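Local structure of endo-alpha-(1->5)-L-arabinanase (Bacillus licheniformis, 6B7K) at residues I27-T32 / T113-S118; L44-S49 / P59-T64. The protein probably hydrolyses internal alpha-1,5-arabinofuranosidic linkages of arabinans, as a calcium-containing member of glycoside hydrolase family 43. All blocks are in the same frame, centred on the assembly; numbering follows the deposited sequence.

Both contacts involve the first blade of the propeller, but at different levels of its architecture. Contact 2 lies within the blade, where strand 44-49 pairs with the end of strand 54-61 through two main-chain hydrogen bonds and buried aliphatic side chains. Contact 1 leaves the blade: strand 25-29, an edge strand of the same sheet, reaches the loop that follows strand 106-113 in the second blade. There a glutamate carboxylate near the surface accepts one firm backbone amide and a second, weak one, and the apolar part is a single isoleucine pair below it. The two meet underneath, since F36 touches I27 and I116 of contact 1 as well as V46 and I61 of contact 2. T32 also packs directly on K48 and S49.

Contact 1: residues I27-T32 / T113-S118; sequences IKEGNT and TDRISS
E29 reaches across to the loop after strand 106-113 and sets its carboxylate against the backbone at the start of the 3-10 segment 116-118. Its CG stands anti to the backbone N (chi1 173°) and the chain stays extended beyond it, carrying the charged end away from strand 25-29. OE1 accepts the amide of I116, with I116 N 2.9 Å from E29 OE1; the N-H comes from the syn side of the carboxylate and lies 17° out of its plane. The second oxygen is held more loosely: S117 N, 3.5 Å from E29 OE2, makes a weak bond, and S117 OG adds another weak one to the same oxygen. The aliphatic part of R115 passes the carboxylate at a slant, its CG 3.4 Å from E29 OE2, whereas the guanidinium takes no direct part, R115 NH1 lying 5.3 Å from E29 OE2. That positive charge may still favour the carboxylate at longer range. Replacing E29 by alanine removes the carboxylate and is likely to leave the amide of I116 without its acceptor, S117 without its weak one, and the loop less firmly tied to the strand.

Beneath the carboxylate the contact turns apolar. I116 points toward the strand, and its CD1 meets I27 CG2 at 3.7 Å, the two side chains crossing obliquely. Both isoleucines are buried and both also touch F36 of strand 32-38 and I85 of strand 81-87, which extends this apolar layer into the two sheets. Just past E29 the chain reverses in a type II' turn from E29 to T32, with G30 at positive phi, and T32 N bonds back to E29 O. Thus the edge strand of one sheet is joined to a loop of the next, an interface between the first two blades of the five-bladed beta-propeller of family 43.

Contact 2: residues L44-S49 / P59-T64; sequences LRVIKS and PSIFPT
Strands 44-49 and 59-61 run antiparallel, their axes 4.9 Å apart at closest approach and with 144° between their N-to-C directions, and L44 and I61 form a hydrogen-bonded pair. They are the two arms of a beta hairpin in the first propeller blade. The pair is closed in both directions: L44 N lies 2.8 Å from I61 O, and I61 N lies 3.0 Å from L44 O.

L44 and I61 send their side chains to the same face of the sheet, where their CB atoms are 3.8 Å apart. V46, on the same strand as L44, brings CG2 obliquely across to I61 CG1 at 3.9 Å, placed there by its position anti to the carbonyl carbon of V46. The apolar patch continues into the neighbouring blade, as L94 touches both L44 and I61, while F36 backs V46 and I61 from strand 32-38. Past the strand pairing the F62 side chain lies side by side with that of L44, pointing the same way, and its ring also meets W69 edge-to-face. L44 CD1 approaches this ring obliquely, 4.1 Å from F62 CE2, while I61 CG2 sits over the ring centre, 3.7 Å above its plane.

Contact 1: residues I27-T32 / T113-S118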
loop_
_atom_site.group_PDB
_atom_site.type_symbol
_atom_site.label_atom_id
_atom_site.label_comp_id
_atom_site.label_asym_id
_atom_site.label_seq_id
_atom_site.Cartn_x
_atom_site.Cartn_y
_atom_site.Cartn_z
ATOM N N ILE A 27 -5.860 -8.110 -5.326
ATOM C CA ILE A 27 -5.387 -9.447 -5.667
ATOM C C ILE A 27 -6.539 -10.136 -6.393
ATOM O O ILE A 27 -7.652 -9.612 -6.468
ATOM C CB ILE A 27 -4.931 -10.236 -4.415
ATOM C CG1 ILE A 27 -4.199 -11.537 -4.786
ATOM C CG2 ILE A 27 -6.111 -10.515 -3.495
ATOM C CD1 ILE A 27 -3.005 -11.350 -5.697
ATOM N N LYS A 28 -6.272 -11.321 -6.940
ATOM C CA LYS A 28 -7.236 -11.983 -7.814
ATOM C C LYS A 28 -6.939 -13.474 -7.795
ATOM O O LYS A 28 -5.936 -13.907 -8.369
ATOM C CB LYS A 28 -7.145 -11.414 -9.222
ATOM C CG LYS A 28 -8.327 -11.705 -10.116
ATOM C CD LYS A 28 -8.005 -11.270 -11.528
ATOM C CE LYS A 28 -9.138 -11.569 -12.485
ATOM N NZ LYS A 28 -9.633 -12.963 -12.361
ATOM N N GLU A 29 -7.795 -14.244 -7.130
ATOM C CA GLU A 29 -7.651 -15.690 -7.029
ATOM C C GLU A 29 -8.760 -16.343 -7.850
ATOM O O GLU A 29 -9.947 -16.135 -7.569
ATOM C CB GLU A 29 -7.720 -16.148 -5.571
ATOM C CG GLU A 29 -7.746 -17.656 -5.393
ATOM C CD GLU A 29 -7.964 -18.064 -3.948
ATOM O OE1 GLU A 29 -7.023 -17.943 -3.138
ATOM O OE2 GLU A 29 -9.086 -18.499 -3.618
ATOM N N GLY A 30 -8.373 -17.130 -8.849
ATOM C CA GLY A 30 -9.351 -17.627 -9.790
ATOM C C GLY A 30 -9.945 -16.475 -10.570
ATOM O O GLY A 30 -9.240 -15.556 -11.007
ATOM N N ASN A 31 -11.265 -16.507 -10.738
ATOM C CA ASN A 31 -11.984 -15.422 -11.391
ATOM C C ASN A 31 -12.456 -14.349 -10.420
ATOM O O ASN A 31 -13.123 -13.402 -10.848
ATOM C CB ASN A 31 -13.190 -15.974 -12.159
ATOM C CG ASN A 31 -12.846 -16.367 -13.582
ATOM O OD1 ASN A 31 -11.927 -15.815 -14.187
ATOM N ND2 ASN A 31 -13.588 -17.324 -14.126
ATOM N N THR A 32 -12.125 -14.464 -9.137
ATOM C CA THR A 32 -12.638 -13.565 -8.112
ATOM C C THR A 32 -11.588 -12.527 -7.742
ATOM O O THR A 32 -10.462 -12.877 -7.373
ATOM C CB THR A 32 -13.060 -14.346 -6.867
ATOM O OG1 THR A 32 -14.025 -15.342 -7.230
ATOM C CG2 THR A 32 -13.671 -13.408 -5.837
ATOM N N THR A 113 -1.917 -17.396 4.183
ATOM C CA THR A 113 -2.827 -18.493 3.885
ATOM C C THR A 113 -2.434 -19.100 2.548
ATOM O O THR A 113 -1.753 -18.468 1.735
ATOM C CB THR A 113 -4.287 -18.035 3.839
ATOM O OG1 THR A 113 -5.137 -19.183 3.712
ATOM C CG2 THR A 113 -4.515 -17.124 2.647
ATOM N N ASP A 114 -2.878 -20.340 2.333
ATOM C CA ASP A 114 -2.688 -21.010 1.055
ATOM C C ASP A 114 -3.769 -20.672 0.043
ATOM O O ASP A 114 -3.567 -20.886 -1.158
ATOM C CB ASP A 114 -2.658 -22.531 1.246
ATOM C CG ASP A 114 -4.035 -23.112 1.511
ATOM O OD1 ASP A 114 -4.696 -22.671 2.473
ATOM O OD2 ASP A 114 -4.465 -23.997 0.745
ATOM N N ARG A 115 -4.909 -20.160 0.500
ATOM C CA ARG A 115 -6.040 -19.885 -0.382
ATOM C C ARG A 115 -6.951 -18.894 0.318
ATOM O O ARG A 115 -7.502 -19.204 1.379
ATOM C CB ARG A 115 -6.793 -21.173 -0.724
ATOM C CG ARG A 115 -8.060 -20.948 -1.529
ATOM C CD ARG A 115 -8.660 -22.260 -2.001
ATOM N NE ARG A 115 -8.964 -23.157 -0.890
ATOM C CZ ARG A 115 -10.134 -23.208 -0.263
ATOM N NH1 ARG A 115 -11.123 -22.405 -0.628
ATOM N NH2 ARG A 115 -10.313 -24.062 0.734
ATOM N N ILE A 116 -7.110 -17.708 -0.275
ATOM C CA ILE A 116 -7.899 -16.654 0.358
ATOM C C ILE A 116 -9.332 -17.110 0.597
ATOM O O ILE A 116 -9.946 -16.751 1.611
ATOM C CB ILE A 116 -7.841 -15.374 -0.500
ATOM C CG1 ILE A 116 -6.399 -14.868 -0.591
ATOM C CG2 ILE A 116 -8.758 -14.301 0.066
ATOM C CD1 ILE A 116 -6.238 -13.598 -1.402
ATOM N N SER A 117 -9.880 -17.924 -0.307
ATOM C CA SER A 117 -11.270 -18.348 -0.181
ATOM C C SER A 117 -11.499 -19.303 0.986
ATOM O O SER A 117 -12.658 -19.587 1.312
ATOM C CB SER A 117 -11.745 -18.994 -1.485
ATOM O OG SER A 117 -11.183 -20.282 -1.655
ATOM N N SER A 118 -10.438 -19.807 1.621
ATOM C CA SER A 118 -10.627 -20.594 2.833
ATOM C C SER A 118 -10.952 -19.718 4.033
ATOM O O SER A 118 -11.571 -20.200 4.988
ATOM C CB SER A 118 -9.382 -21.432 3.128
ATOM O OG SER A 118 -8.357 -20.639 3.698
#

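Contact 2: residues L44-S49 / P59-T64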
loop_
_atom_site.group_PDB
_atom_site.type_symbol
_atom_site.label_atom_id
_atom_site.label_comp_id
_atom_site.label_asym_id
_atom_site.label_seq_id
_atom_site.Cartn_x
_atom_site.Cartn_y
_atom_site.Cartn_z
ATOM N N LEU A 44 -9.409 -6.008 9.341
ATOM C CA LEU A 44 -9.087 -5.610 7.976
ATOM C C LEU A 44 -10.286 -5.859 7.074
ATOM O O LEU A 44 -10.938 -6.904 7.168
ATOM C CB LEU A 44 -7.871 -6.379 7.454
ATOM C CG LEU A 44 -6.545 -6.068 8.147
ATOM C CD1 LEU A 44 -5.486 -7.075 7.744
ATOM C CD2 LEU A 44 -6.100 -4.651 7.809
ATOM N N ARG A 45 -10.567 -4.898 6.197
ATOM C CA ARG A 45 -11.732 -4.957 5.326
ATOM C C ARG A 45 -11.398 -5.679 4.028
ATOM O O ARG A 45 -10.348 -5.446 3.424
ATOM C CB ARG A 45 -12.241 -3.545 5.027
ATOM C CG ARG A 45 -13.388 -3.476 4.037
ATOM C CD ARG A 45 -14.114 -2.141 4.141
ATOM N NE ARG A 45 -15.047 -1.926 3.037
ATOM C CZ ARG A 45 -16.264 -2.460 2.968
ATOM N NH1 ARG A 45 -16.700 -3.255 3.937
ATOM N NH2 ARG A 45 -17.044 -2.204 1.925
ATOM N N VAL A 46 -12.298 -6.570 3.610
ATOM C CA VAL A 46 -12.156 -7.316 2.367
ATOM C C VAL A 46 -13.463 -7.220 1.599
ATOM O O VAL A 46 -14.541 -7.419 2.172
ATOM C CB VAL A 46 -11.788 -8.790 2.620
ATOM C CG1 VAL A 46 -11.701 -9.540 1.307
ATOM C CG2 VAL A 46 -10.475 -8.891 3.376
ATOM N N ILE A 47 -13.372 -6.905 0.308
ATOM C CA ILE A 47 -14.525 -6.913 -0.580
ATOM C C ILE A 47 -14.159 -7.691 -1.835
ATOM O O ILE A 47 -13.004 -7.690 -2.275
ATOM C CB ILE A 47 -15.014 -5.488 -0.924
ATOM C CG1 ILE A 47 -13.872 -4.627 -1.460
ATOM C CG2 ILE A 47 -15.627 -4.835 0.300
ATOM C CD1 ILE A 47 -14.292 -3.204 -1.770
ATOM N N LYS A 48 -15.151 -8.370 -2.401
ATOM C CA LYS A 48 -14.953 -9.299 -3.502
ATOM C C LYS A 48 -15.728 -8.838 -4.729
ATOM O O LYS A 48 -16.648 -8.021 -4.640
ATOM C CB LYS A 48 -15.394 -10.716 -3.103
ATOM C CG LYS A 48 -16.814 -10.775 -2.554
ATOM C CD LYS A 48 -17.138 -12.126 -1.938
ATOM C CE LYS A 48 -17.121 -13.229 -2.978
ATOM N NZ LYS A 48 -17.612 -14.517 -2.415
ATOM N N SER A 49 -15.348 -9.384 -5.886
ATOM C CA SER A 49 -15.996 -9.028 -7.141
ATOM C C SER A 49 -15.774 -10.136 -8.160
ATOM O O SER A 49 -14.681 -10.699 -8.247
ATOM C CB SER A 49 -15.463 -7.702 -7.689
ATOM O OG SER A 49 -16.077 -7.391 -8.925
ATOM N N PRO A 59 -15.795 -11.558 4.456
ATOM C CA PRO A 59 -15.406 -11.679 5.868
ATOM C C PRO A 59 -14.140 -10.890 6.166
ATOM O O PRO A 59 -13.159 -10.948 5.423
ATOM C CB PRO A 59 -15.192 -13.186 6.049
ATOM C CG PRO A 59 -16.066 -13.810 5.026
ATOM C CD PRO A 59 -16.059 -12.876 3.846
ATOM N N SER A 60 -14.178 -10.141 7.263
ATOM C CA SER A 60 -13.051 -9.315 7.658
ATOM C C SER A 60 -11.945 -10.168 8.268
ATOM O O SER A 60 -12.194 -11.220 8.860
ATOM C CB SER A 60 -13.500 -8.249 8.655
ATOM O OG SER A 60 -14.545 -7.462 8.111
ATOM N N ILE A 61 -10.709 -9.702 8.112
ATOM C CA ILE A 61 -9.556 -10.358 8.716
ATOM C C ILE A 61 -9.385 -9.824 10.128
ATOM O O ILE A 61 -9.602 -8.633 10.386
ATOM C CB ILE A 61 -8.288 -10.134 7.871
ATOM C CG1 ILE A 61 -8.576 -10.407 6.395
ATOM C CG2 ILE A 61 -7.159 -11.032 8.357
ATOM C CD1 ILE A 61 -9.012 -11.822 6.113
ATOM N N PHE A 62 -9.012 -10.711 11.052
ATOM C CA PHE A 62 -8.830 -10.390 12.464
ATOM C C PHE A 62 -10.088 -9.771 13.061
ATOM O O PHE A 62 -10.082 -8.584 13.412
ATOM C CB PHE A 62 -7.648 -9.438 12.651
ATOM C CG PHE A 62 -6.367 -9.938 12.058
ATOM C CD1 PHE A 62 -5.967 -11.252 12.244
ATOM C CD2 PHE A 62 -5.564 -9.097 11.307
ATOM C CE1 PHE A 62 -4.786 -11.714 11.701
ATOM C CE2 PHE A 62 -4.383 -9.553 10.757
ATOM C CZ PHE A 62 -3.993 -10.865 10.954
ATOM N N PRO A 63 -11.187 -10.523 13.184
ATOM C CA PRO A 63 -12.373 -9.955 13.846
ATOM C C PRO A 63 -12.126 -9.616 15.301
ATOM O O PRO A 63 -12.746 -8.687 15.833
ATOM C CB PRO A 63 -13.427 -11.061 13.688
ATOM C CG PRO A 63 -12.940 -11.897 12.550
ATOM C CD PRO A 63 -11.448 -11.873 12.660
ATOM N N THR A 64 -11.235 -10.347 15.964
ATOM C CA THR A 64 -10.797 -10.075 17.318
ATOM C C THR A 64 -9.319 -9.704 17.313
ATOM O O THR A 64 -8.532 -10.314 16.581
ATOM C CB THR A 64 -11.017 -11.286 18.237
ATOM O OG1 THR A 64 -10.370 -12.438 17.683
ATOM C CG2 THR A 64 -12.502 -11.573 18.390
#